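Local structure of 3',5'-cyclic-nucleotide phosphodiesterase 1 (Saccharomyces cerevisiae, 4OJV) at residues Ile126-Leu131 and Val223-Tyr228; Lys210-Ile215 and Glu251-Leu256; Cys242-Gln247 and Tyr292-Pro297. The protein belongs to the class II cyclic-nucleotide phosphodiesterases, proteins of the metallo-beta-lactamase fold that carry a pair of zinc ions. All coordinates share one frame; numbering follows the deposited sequence.

Contact 1: Ile126-Leu131 and Val223-Tyr228. With ZN (zinc ion), chain D.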
loop_
_atom_site.group_PDB
_atom_site.type_symbol
_atom_site.label_atom_id
_atom_site.label_comp_id
_atom_site.label_asym_id
_atom_site.label_seq_id
_atom_site.Cartn_x
_atom_site.Cartn_y
_atom_site.Cartn_z
ATOM N N ILE A 126 13.251 -10.839 -0.486
ATOM C CA ILE A 126 11.890 -10.890 -1.009
ATOM C C ILE A 126 11.536 -12.330 -1.342
ATOM O O ILE A 126 12.340 -13.049 -1.948
ATOM C CB ILE A 126 11.738 -9.969 -2.251
ATOM C CG1 ILE A 126 12.145 -8.522 -1.909
ATOM C CG2 ILE A 126 10.318 -10.030 -2.813
ATOM C CD1 ILE A 126 11.339 -7.856 -0.805
ATOM N N THR A 127 10.344 -12.753 -0.925
ATOM C CA THR A 127 9.941 -14.148 -1.109
ATOM C C THR A 127 9.340 -14.414 -2.487
ATOM O O THR A 127 9.544 -15.467 -3.080
ATOM C CB THR A 127 8.953 -14.599 -0.012
ATOM O OG1 THR A 127 7.724 -13.859 -0.132
ATOM C CG2 THR A 127 9.572 -14.449 1.385
ATOM N N HIS A 128 8.556 -13.460 -2.968
ATOM C CA HIS A 128 7.957 -13.525 -4.297
ATOM C C HIS A 128 7.474 -12.149 -4.661
ATOM O O HIS A 128 7.302 -11.311 -3.775
ATOM C CB HIS A 128 6.862 -14.599 -4.399
ATOM C CG HIS A 128 5.597 -14.312 -3.604
ATOM N ND1 HIS A 128 5.566 -14.191 -2.250
ATOM C CD2 HIS A 128 4.281 -14.177 -4.043
ATOM C CE1 HIS A 128 4.280 -14.000 -1.852
ATOM N NE2 HIS A 128 3.492 -13.999 -2.948
ATOM N N PRO A 129 7.274 -11.875 -5.960
ATOM C CA PRO A 129 7.040 -10.502 -6.399
ATOM C C PRO A 129 5.570 -10.095 -6.498
ATOM O O PRO A 129 5.262 -9.061 -7.079
ATOM C CB PRO A 129 7.714 -10.475 -7.768
ATOM C CG PRO A 129 7.439 -11.848 -8.299
ATOM C CD PRO A 129 7.567 -12.762 -7.104
ATOM N N HIS A 130 4.659 -10.854 -5.888
ATOM C CA HIS A 130 3.269 -10.368 -5.795
ATOM C C HIS A 130 3.250 -9.013 -5.139
ATOM O O HIS A 130 4.013 -8.741 -4.194
ATOM C CB HIS A 130 2.364 -11.304 -5.002
ATOM C CG HIS A 130 1.833 -12.475 -5.786
ATOM N ND1 HIS A 130 1.361 -13.606 -5.176
ATOM C CD2 HIS A 130 1.670 -12.654 -7.148
ATOM C CE1 HIS A 130 0.929 -14.454 -6.133
ATOM N NE2 HIS A 130 1.138 -13.878 -7.335
ATOM N N LEU A 131 2.372 -8.149 -5.641
ATOM C CA LEU A 131 2.407 -6.741 -5.266
ATOM C C LEU A 131 2.329 -6.499 -3.745
ATOM O O LEU A 131 2.973 -5.568 -3.246
ATOM C CB LEU A 131 1.335 -5.961 -6.041
ATOM C CG LEU A 131 1.421 -4.425 -5.991
ATOM C CD1 LEU A 131 1.025 -3.821 -7.338
ATOM C CD2 LEU A 131 0.564 -3.869 -4.866
ATOM N N VAL A 223 3.664 -20.806 -9.844
ATOM C CA VAL A 223 4.004 -19.544 -9.187
ATOM C C VAL A 223 4.827 -19.922 -7.971
ATOM O O VAL A 223 4.334 -20.596 -7.077
ATOM C CB VAL A 223 2.731 -18.773 -8.762
ATOM C CG1 VAL A 223 3.077 -17.557 -7.904
ATOM C CG2 VAL A 223 1.930 -18.364 -9.996
ATOM N N TYR A 224 6.084 -19.492 -7.942
ATOM C CA TYR A 224 6.985 -19.875 -6.864
ATOM C C TYR A 224 7.066 -18.837 -5.757
ATOM O O TYR A 224 6.773 -17.651 -5.947
ATOM C CB TYR A 224 8.386 -20.151 -7.406
ATOM C CG TYR A 224 8.429 -21.340 -8.331
ATOM C CD1 TYR A 224 8.133 -22.614 -7.864
ATOM C CD2 TYR A 224 8.768 -21.186 -9.679
ATOM C CE1 TYR A 224 8.173 -23.716 -8.718
ATOM C CE2 TYR A 224 8.811 -22.278 -10.540
ATOM C CZ TYR A 224 8.508 -23.530 -10.051
ATOM O OH TYR A 224 8.547 -24.613 -10.903
ATOM N N SER A 225 7.479 -19.318 -4.595
ATOM C CA SER A 225 7.749 -18.466 -3.460
ATOM C C SER A 225 9.037 -18.952 -2.792
ATOM O O SER A 225 9.739 -19.817 -3.344
ATOM C CB SER A 225 6.537 -18.484 -2.528
ATOM O OG SER A 225 6.671 -17.602 -1.427
ATOM N N THR A 226 9.364 -18.391 -1.625
ATOM C CA THR A 226 10.638 -18.671 -0.972
ATOM C C THR A 226 10.433 -18.767 0.526
ATOM O O THR A 226 9.646 -18.007 1.097
ATOM C CB THR A 226 11.643 -17.524 -1.233
ATOM O OG1 THR A 226 11.593 -17.127 -2.608
ATOM C CG2 THR A 226 13.080 -17.909 -0.865
ATOM N N PHE A 227 11.149 -19.704 1.145
ATOM C CA PHE A 227 11.345 -19.742 2.589
ATOM C C PHE A 227 12.789 -19.324 2.858
ATOM O O PHE A 227 13.713 -19.779 2.167
ATOM C CB PHE A 227 11.185 -21.168 3.108
ATOM C CG PHE A 227 9.754 -21.653 3.261
ATOM C CD1 PHE A 227 8.643 -20.961 2.768
ATOM C CD2 PHE A 227 9.534 -22.872 3.901
ATOM C CE1 PHE A 227 7.359 -21.469 2.940
ATOM C CE2 PHE A 227 8.259 -23.382 4.067
ATOM C CZ PHE A 227 7.167 -22.683 3.588
ATOM N N TYR A 228 12.986 -18.462 3.848
ATOM C CA TYR A 228 14.324 -18.054 4.256
ATOM C C TYR A 228 14.661 -18.556 5.642
ATOM O O TYR A 228 13.915 -18.315 6.594
ATOM C CB TYR A 228 14.420 -16.531 4.270
ATOM C CG TYR A 228 14.466 -15.880 2.910
ATOM C CD1 TYR A 228 15.637 -15.875 2.159
ATOM C CD2 TYR A 228 13.341 -15.238 2.380
ATOM C CE1 TYR A 228 15.692 -15.263 0.919
ATOM C CE2 TYR A 228 13.385 -14.627 1.138
ATOM C CZ TYR A 228 14.565 -14.641 0.412
ATOM O OH TYR A 228 14.657 -14.048 -0.829
HETATM ZN ZN ZN D . 1.326 -14.188 -3.066
HETATM O O HOH W 1 12.815 -14.995 -3.866
HETATM O O HOH W 2 0.848 -12.528 -2.254
#
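Thr226 keeps OG1 beside its own backbone N (chi1 -44°), and the ring of Tyr228 swings to the same rotamer (chi1 -73°); together these turns bring two hydroxyls from one side of the strand onto consecutive carbonyls of Ile126-Leu131. Thr226 OG1 donates to Thr127 O at 2.7 Å, coming in only slightly tilted from the carbonyl plane. Tyr228 OH donates to Ile126 O at 2.8 Å but arrives from well above that carbonyl's plane. A water gives one hydrogen to Ile126 O and the other to Thr226 OG1, so the threonine hydroxyl is both donor and acceptor. Thr127 O is gripped a second time by His160, at the start of helix 159-169. Thr127 CG2 meets the rim of the tyrosine ring, 3.8 Å from Tyr228 CE2, near the ring plane. The loop after strand 121-125 carries the HxHxDH motif of the metallo-beta-lactamase fold, from His128 to His133. His128 NE2 and His130 ND1 bind the same zinc ion, each at 2.2 Å, and His213 and Asp244 complete the protein ligands of that site. The far nitrogen of the first ligand is held as well: His128 ND1 donates to Thr127 OG1 at 3.0 Å, nearly straight (163°) and in the ring plane, which fixes the rotation of the imidazole. His128 CB lies 3.4 Å from Tyr224 O. Farther along, Val223 CG1 meets the His130 ring obliquely, 4.2 Å from His130 CE1; Leu173 of the second subunit packs against this histidine too.

Contact 2: Lys210-Ile215 and Glu251-Leu256. With ZN (zinc ion), chain D.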
loop_
_atom_site.group_PDB
_atom_site.type_symbol
_atom_site.label_atom_id
_atom_site.label_comp_id
_atom_site.label_asym_id
_atom_site.label_seq_id
_atom_site.Cartn_x
_atom_site.Cartn_y
_atom_site.Cartn_z
ATOM N N LYS A 210 13.151 -22.644 -2.452
ATOM C CA LYS A 210 11.986 -22.402 -3.277
ATOM C C LYS A 210 10.815 -23.281 -2.829
ATOM O O LYS A 210 10.999 -24.448 -2.468
ATOM C CB LYS A 210 12.344 -22.667 -4.734
ATOM C CG LYS A 210 11.330 -22.161 -5.739
ATOM C CD LYS A 210 11.828 -22.386 -7.161
ATOM C CE LYS A 210 11.706 -23.846 -7.569
ATOM N NZ LYS A 210 12.199 -24.097 -8.954
ATOM N N VAL A 211 9.610 -22.716 -2.855
ATOM C CA VAL A 211 8.381 -23.441 -2.527
ATOM C C VAL A 211 7.299 -23.109 -3.567
ATOM O O VAL A 211 7.476 -22.196 -4.387
ATOM C CB VAL A 211 7.877 -23.159 -1.080
ATOM C CG1 VAL A 211 8.912 -23.569 -0.038
ATOM C CG2 VAL A 211 7.466 -21.700 -0.898
ATOM N N HIS A 212 6.192 -23.850 -3.536
ATOM C CA HIS A 212 5.063 -23.595 -4.434
ATOM C C HIS A 212 4.058 -22.630 -3.859
ATOM O O HIS A 212 3.752 -22.672 -2.664
ATOM C CB HIS A 212 4.325 -24.882 -4.778
ATOM C CG HIS A 212 5.157 -25.897 -5.513
ATOM N ND1 HIS A 212 5.605 -25.722 -6.772
ATOM C CD2 HIS A 212 5.611 -27.134 -5.102
ATOM C CE1 HIS A 212 6.304 -26.814 -7.145
ATOM N NE2 HIS A 212 6.306 -27.674 -6.124
ATOM N N HIS A 213 3.468 -21.815 -4.733
ATOM C CA HIS A 213 2.478 -20.797 -4.349
ATOM C C HIS A 213 1.436 -20.650 -5.441
ATOM O O HIS A 213 1.078 -19.552 -5.865
ATOM C CB HIS A 213 3.213 -19.494 -3.976
ATOM C CG HIS A 213 2.319 -18.299 -3.686
ATOM N ND1 HIS A 213 1.123 -18.398 -3.067
ATOM C CD2 HIS A 213 2.508 -16.953 -3.954
ATOM C CE1 HIS A 213 0.568 -17.169 -2.962
ATOM N NE2 HIS A 213 1.420 -16.284 -3.487
ATOM N N GLY A 214 0.936 -21.790 -5.919
ATOM C CA GLY A 214 -0.176 -21.802 -6.862
ATOM C C GLY A 214 0.278 -21.773 -8.303
ATOM O O GLY A 214 1.428 -22.091 -8.620
ATOM N N ILE A 215 -0.638 -21.386 -9.179
ATOM C CA ILE A 215 -0.383 -21.392 -10.621
ATOM C C ILE A 215 -0.997 -20.154 -11.259
ATOM O O ILE A 215 -1.934 -19.564 -10.710
ATOM C CB ILE A 215 -0.922 -22.667 -11.327
ATOM C CG1 ILE A 215 -2.440 -22.786 -11.146
ATOM C CG2 ILE A 215 -0.201 -23.918 -10.835
ATOM C CD1 ILE A 215 -3.099 -23.879 -11.962
ATOM N N GLU A 251 2.404 -36.116 -7.243
ATOM C CA GLU A 251 3.038 -36.615 -8.462
ATOM C C GLU A 251 3.423 -35.503 -9.439
ATOM O O GLU A 251 4.504 -35.537 -10.032
ATOM C CB GLU A 251 2.125 -37.637 -9.152
ATOM C CG GLU A 251 2.764 -38.375 -10.322
ATOM C CD GLU A 251 1.776 -39.239 -11.085
ATOM O OE1 GLU A 251 1.250 -40.208 -10.498
ATOM O OE2 GLU A 251 1.534 -38.953 -12.278
ATOM N N SER A 252 2.540 -34.521 -9.594
ATOM C CA SER A 252 2.684 -33.503 -10.634
ATOM C C SER A 252 3.840 -32.518 -10.426
ATOM O O SER A 252 4.160 -31.745 -11.330
ATOM C CB SER A 252 1.366 -32.745 -10.829
ATOM O OG SER A 252 0.951 -32.124 -9.627
ATOM N N GLU A 253 4.466 -32.545 -9.247
ATOM C CA GLU A 253 5.540 -31.594 -8.949
ATOM C C GLU A 253 6.548 -32.065 -7.897
ATOM O O GLU A 253 6.329 -33.054 -7.193
ATOM C CB GLU A 253 4.952 -30.240 -8.542
ATOM C CG GLU A 253 4.173 -30.273 -7.242
ATOM C CD GLU A 253 3.335 -29.031 -7.022
ATOM O OE1 GLU A 253 2.630 -28.995 -6.002
ATOM O OE2 GLU A 253 3.372 -28.099 -7.857
ATOM N N GLU A 254 7.652 -31.327 -7.814
ATOM C CA GLU A 254 8.729 -31.558 -6.858
ATOM C C GLU A 254 8.228 -31.366 -5.428
ATOM O O GLU A 254 7.447 -30.446 -5.157
ATOM C CB GLU A 254 9.859 -30.568 -7.150
ATOM C CG GLU A 254 11.243 -30.978 -6.681
ATOM C CD GLU A 254 12.340 -30.076 -7.227
ATOM O OE1 GLU A 254 13.441 -30.063 -6.637
ATOM O OE2 GLU A 254 12.112 -29.376 -8.242
ATOM N N SER A 255 8.665 -32.236 -4.521
ATOM C CA SER A 255 8.300 -32.136 -3.107
ATOM C C SER A 255 9.188 -31.100 -2.425
ATOM O O SER A 255 10.026 -31.429 -1.584
ATOM C CB SER A 255 8.420 -33.496 -2.406
ATOM O OG SER A 255 7.559 -34.455 -2.992
ATOM N N LEU A 256 8.990 -29.839 -2.803
ATOM C CA LEU A 256 9.785 -28.728 -2.290
ATOM C C LEU A 256 9.688 -28.580 -0.779
ATOM O O LEU A 256 10.700 -28.332 -0.124
ATOM C CB LEU A 256 9.394 -27.425 -2.987
ATOM C CG LEU A 256 9.712 -27.321 -4.486
ATOM C CD1 LEU A 256 9.185 -26.019 -5.067
ATOM C CD2 LEU A 256 11.202 -27.462 -4.766
HETATM ZN ZN ZN D . 1.326 -14.188 -3.066
HETATM O O HOH W 3 12.370 -26.210 -0.750
HETATM O O HOH W 4 10.744 -26.830 -8.986
HETATM O O HOH W 2 0.848 -12.528 -2.254
#
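The imidazole of His212 is sandwiched between Glu253 and Leu256. Glu253 CG lies between its backbone N and carbonyl carbon (chi1 65°) and the chain then extends, laying the carboxylate over one face, its plane only 10° from the ring and Glu253 OE2 3.3 Å from His212 CE1, over the middle of the ring. Glu253 OE1 is held by the backbone N of Arg249. On the opposite face Leu256 CD1 makes a CH-pi contact, 3.6 Å from the ring centroid of His212. The edge is secured too: His212 NE2 donates to Glu254 O at 3.1 Å (154°), in the ring plane and on a carbonyl lone pair, and the same oxygen receives a weak bond from Leu256 N that closes an inverse gamma turn. A carboxylate stacked so closely may favour the protonated imidazole. Leu256 CB, meanwhile, rests 3.4 Å from Lys210 O. Toward solvent, on the side of the exposed Glu254, water replaces direct contact: Lys210 NZ and Glu254 OE2, 5.3 Å apart, meet through one water. Another joins Lys210 O to Leu256 O. His213, which follows His212, binds zinc through NE2. The contact ties strand 204-215, paired with strand 222-232, to the first turn of helix 256-267.

Contact 3: Cys242-Gln247 and Tyr292-Pro297. With ZN (zinc ion), chain D; ZN (zinc ion), chain E; SO4 (sulfate ion), chain B.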
loop_
_atom_site.group_PDB
_atom_site.type_symbol
_atom_site.label_atom_id
_atom_site.label_comp_id
_atom_site.label_asym_id
_atom_site.label_seq_id
_atom_site.Cartn_x
_atom_site.Cartn_y
_atom_site.Cartn_z
ATOM N N CYS A 242 8.814 -17.146 6.146
ATOM C CA CYS A 242 8.249 -17.766 4.944
ATOM C C CYS A 242 7.489 -16.806 4.046
ATOM O O CYS A 242 6.768 -15.915 4.511
ATOM C CB CYS A 242 7.282 -18.888 5.341
ATOM S SG CYS A 242 8.011 -20.181 6.367
ATOM N N GLY A 243 7.614 -17.027 2.744
ATOM C CA GLY A 243 6.671 -16.450 1.794
ATOM C C GLY A 243 5.417 -17.296 1.670
ATOM O O GLY A 243 5.364 -18.421 2.196
ATOM N N ASP A 244 4.422 -16.762 0.954
ATOM C CA ASP A 244 3.140 -17.444 0.730
ATOM C C ASP A 244 3.433 -18.839 0.167
ATOM O O ASP A 244 4.392 -19.017 -0.595
ATOM C CB ASP A 244 2.236 -16.702 -0.290
ATOM C CG ASP A 244 1.940 -15.206 0.049
ATOM O OD1 ASP A 244 2.406 -14.817 1.173
ATOM O OD2 ASP A 244 1.294 -14.459 -0.859
ATOM N N VAL A 245 2.606 -19.815 0.515
ATOM C CA VAL A 245 2.913 -21.202 0.181
ATOM C C VAL A 245 1.652 -22.054 0.222
ATOM O O VAL A 245 0.720 -21.784 0.987
ATOM C CB VAL A 245 4.009 -21.764 1.134
ATOM C CG1 VAL A 245 3.500 -21.831 2.573
ATOM C CG2 VAL A 245 4.515 -23.130 0.676
ATOM N N GLU A 246 1.642 -23.091 -0.618
ATOM C CA GLU A 246 0.637 -24.149 -0.575
ATOM C C GLU A 246 1.335 -25.505 -0.500
ATOM O O GLU A 246 2.519 -25.629 -0.827
ATOM C CB GLU A 246 -0.271 -24.080 -1.807
ATOM C CG GLU A 246 0.466 -24.289 -3.114
ATOM C CD GLU A 246 -0.448 -24.354 -4.316
ATOM O OE1 GLU A 246 0.090 -24.551 -5.421
ATOM O OE2 GLU A 246 -1.683 -24.204 -4.159
ATOM N N GLN A 247 0.598 -26.520 -0.061
ATOM C CA GLN A 247 1.092 -27.897 -0.064
ATOM C C GLN A 247 1.529 -28.322 -1.472
ATOM O O GLN A 247 0.957 -27.882 -2.465
ATOM C CB GLN A 247 -0.008 -28.832 0.468
ATOM C CG GLN A 247 0.289 -30.327 0.409
ATOM C CD GLN A 247 -0.917 -31.197 0.727
ATOM O OE1 GLN A 247 -0.792 -32.221 1.403
ATOM N NE2 GLN A 247 -2.089 -30.803 0.236
ATOM N N TYR A 292 -6.664 -20.801 -2.896
ATOM C CA TYR A 292 -5.697 -21.125 -3.953
ATOM C C TYR A 292 -4.331 -20.486 -3.701
ATOM O O TYR A 292 -4.229 -19.266 -3.512
ATOM C CB TYR A 292 -6.204 -20.710 -5.342
ATOM C CG TYR A 292 -7.410 -21.477 -5.851
ATOM C CD1 TYR A 292 -8.513 -20.801 -6.371
ATOM C CD2 TYR A 292 -7.445 -22.874 -5.824
ATOM C CE1 TYR A 292 -9.619 -21.492 -6.843
ATOM C CE2 TYR A 292 -8.548 -23.574 -6.294
ATOM C CZ TYR A 292 -9.631 -22.879 -6.801
ATOM O OH TYR A 292 -10.728 -23.566 -7.271
ATOM N N GLY A 293 -3.296 -21.326 -3.688
ATOM C CA GLY A 293 -1.915 -20.884 -3.471
ATOM C C GLY A 293 -1.515 -20.674 -2.020
ATOM O O GLY A 293 -0.396 -20.239 -1.749
ATOM N N HIS A 294 -2.405 -21.031 -1.089
ATOM C CA HIS A 294 -2.236 -20.726 0.333
ATOM C C HIS A 294 -2.489 -21.913 1.219
ATOM O O HIS A 294 -2.840 -23.001 0.734
ATOM C CB HIS A 294 -3.161 -19.575 0.726
ATOM C CG HIS A 294 -2.792 -18.261 0.087
ATOM N ND1 HIS A 294 -1.610 -17.654 0.315
ATOM C CD2 HIS A 294 -3.477 -17.458 -0.813
ATOM C CE1 HIS A 294 -1.554 -16.507 -0.384
ATOM N NE2 HIS A 294 -2.695 -16.388 -1.077
ATOM N N LEU A 295 -2.320 -21.701 2.523
ATOM C CA LEU A 295 -2.618 -22.709 3.531
ATOM C C LEU A 295 -3.896 -22.416 4.299
ATOM O O LEU A 295 -4.293 -21.257 4.467
ATOM C CB LEU A 295 -1.452 -22.838 4.522
ATOM C CG LEU A 295 -0.080 -23.241 3.975
ATOM C CD1 LEU A 295 0.948 -23.260 5.096
ATOM C CD2 LEU A 295 -0.109 -24.593 3.275
ATOM N N SER A 296 -4.534 -23.493 4.755
ATOM C CA SER A 296 -5.569 -23.445 5.778
ATOM C C SER A 296 -5.046 -24.261 6.966
ATOM O O SER A 296 -3.975 -24.865 6.868
ATOM C CB SER A 296 -6.866 -24.043 5.251
ATOM O OG SER A 296 -6.778 -25.455 5.278
ATOM N N PRO A 297 -5.782 -24.286 8.096
ATOM C CA PRO A 297 -5.187 -24.930 9.267
ATOM C C PRO A 297 -4.832 -26.407 9.107
ATOM O O PRO A 297 -3.822 -26.843 9.658
ATOM C CB PRO A 297 -6.244 -24.713 10.360
ATOM C CG PRO A 297 -6.873 -23.418 9.964
ATOM C CD PRO A 297 -7.001 -23.544 8.470
HETATM ZN ZN ZN D . 1.326 -14.188 -3.066
HETATM ZN ZN ZN E . 0.735 -12.526 -0.242
HETATM S S SO4 B . -1.839 -13.535 -2.305
HETATM O O1 SO4 B . -1.904 -12.267 -3.083
HETATM O O2 SO4 B . -3.206 -14.132 -2.236
HETATM O O3 SO4 B . -0.873 -14.491 -2.937
HETATM O O4 SO4 B . -1.402 -13.168 -0.933
HETATM O O HOH W 5 -2.209 -25.855 0.634
HETATM O O HOH W 2 0.848 -12.528 -2.254
#
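Leu295 lays its branch point over the backbone of Val245, with Leu295 CG 3.4 Å from Val245 O, and crosses the valine side chain obliquely where Leu295 CD1 meets Val245 CG1 at 3.9 Å. The same carbonyl receives a CA-H...O contact from the neighbouring residue, His294 CA to Val245 O at 3.2 Å. Next along the chain, Glu246 takes CG into the crowded position between its backbone N and carbonyl carbon (chi1 62°) and then runs out straight, which carries OE2 to Gly293; the bond from Gly293 N to Glu246 OE2, at 3.3 Å, is weak. Glu246 OE1 makes a weak hydrogen bond with Gly214 N. Gly293 has a positive phi here, a shape that favours glycine. At the other end lies the two-zinc centre of the metallo-beta-lactamase fold, with its characteristic bridging aspartate. Asp244 OD2 binds both zinc ions, at 2.2 Å to the one also held by His128, His130 and His213, and at 2.1 Å to its partner, held by Asp132, His133 and His326. A water spans the pair as well, and a sulfate, probably from the crystallisation liquor, puts one oxygen on each metal. The His294 ring turns its edge toward Asp244 and the sulfate: His294 CE1 lies 3.5 Å from Asp244 OD2, while His294 NE2 donates to sulfate O2 at 2.6 Å (161°). Lys328 gives the anion another hydrogen bond. The second-shell Glu279 positions both segments at once, since its OE1 accepts from His294 ND1 and from Val245 N, and its OE2 from Leu295 N. Toward the outer end, a water accepts from Gln247 N and donates to His294 O.

Overall arrangement
The three contacts cluster round one zinc ion, to which each supplies at least one ligand; their centres lie about 13 Å (contacts 1 and 2) and about 11 Å (contact 3 from either) apart. Contacts 1 and 2 interleave along the chain, as do 2 and 3, whereas contact 1 closes before contact 3 opens. Neighbouring antiparallel strands 204-215 and 222-232 of the seven-stranded mixed sheet join contacts 1 and 2, and Cys242-Gln247 continues from the next strand, 238-242. Ile126-Leu131 follows strand 121-125 of the other large sheet, so ligands on or just after strands of both sheets converge on the metal. Of the three, only contact 3 binds both zinc ions, through Asp244, and its Gly293 O accepts a probable hydrogen bond from His213 ND1 of contact 2.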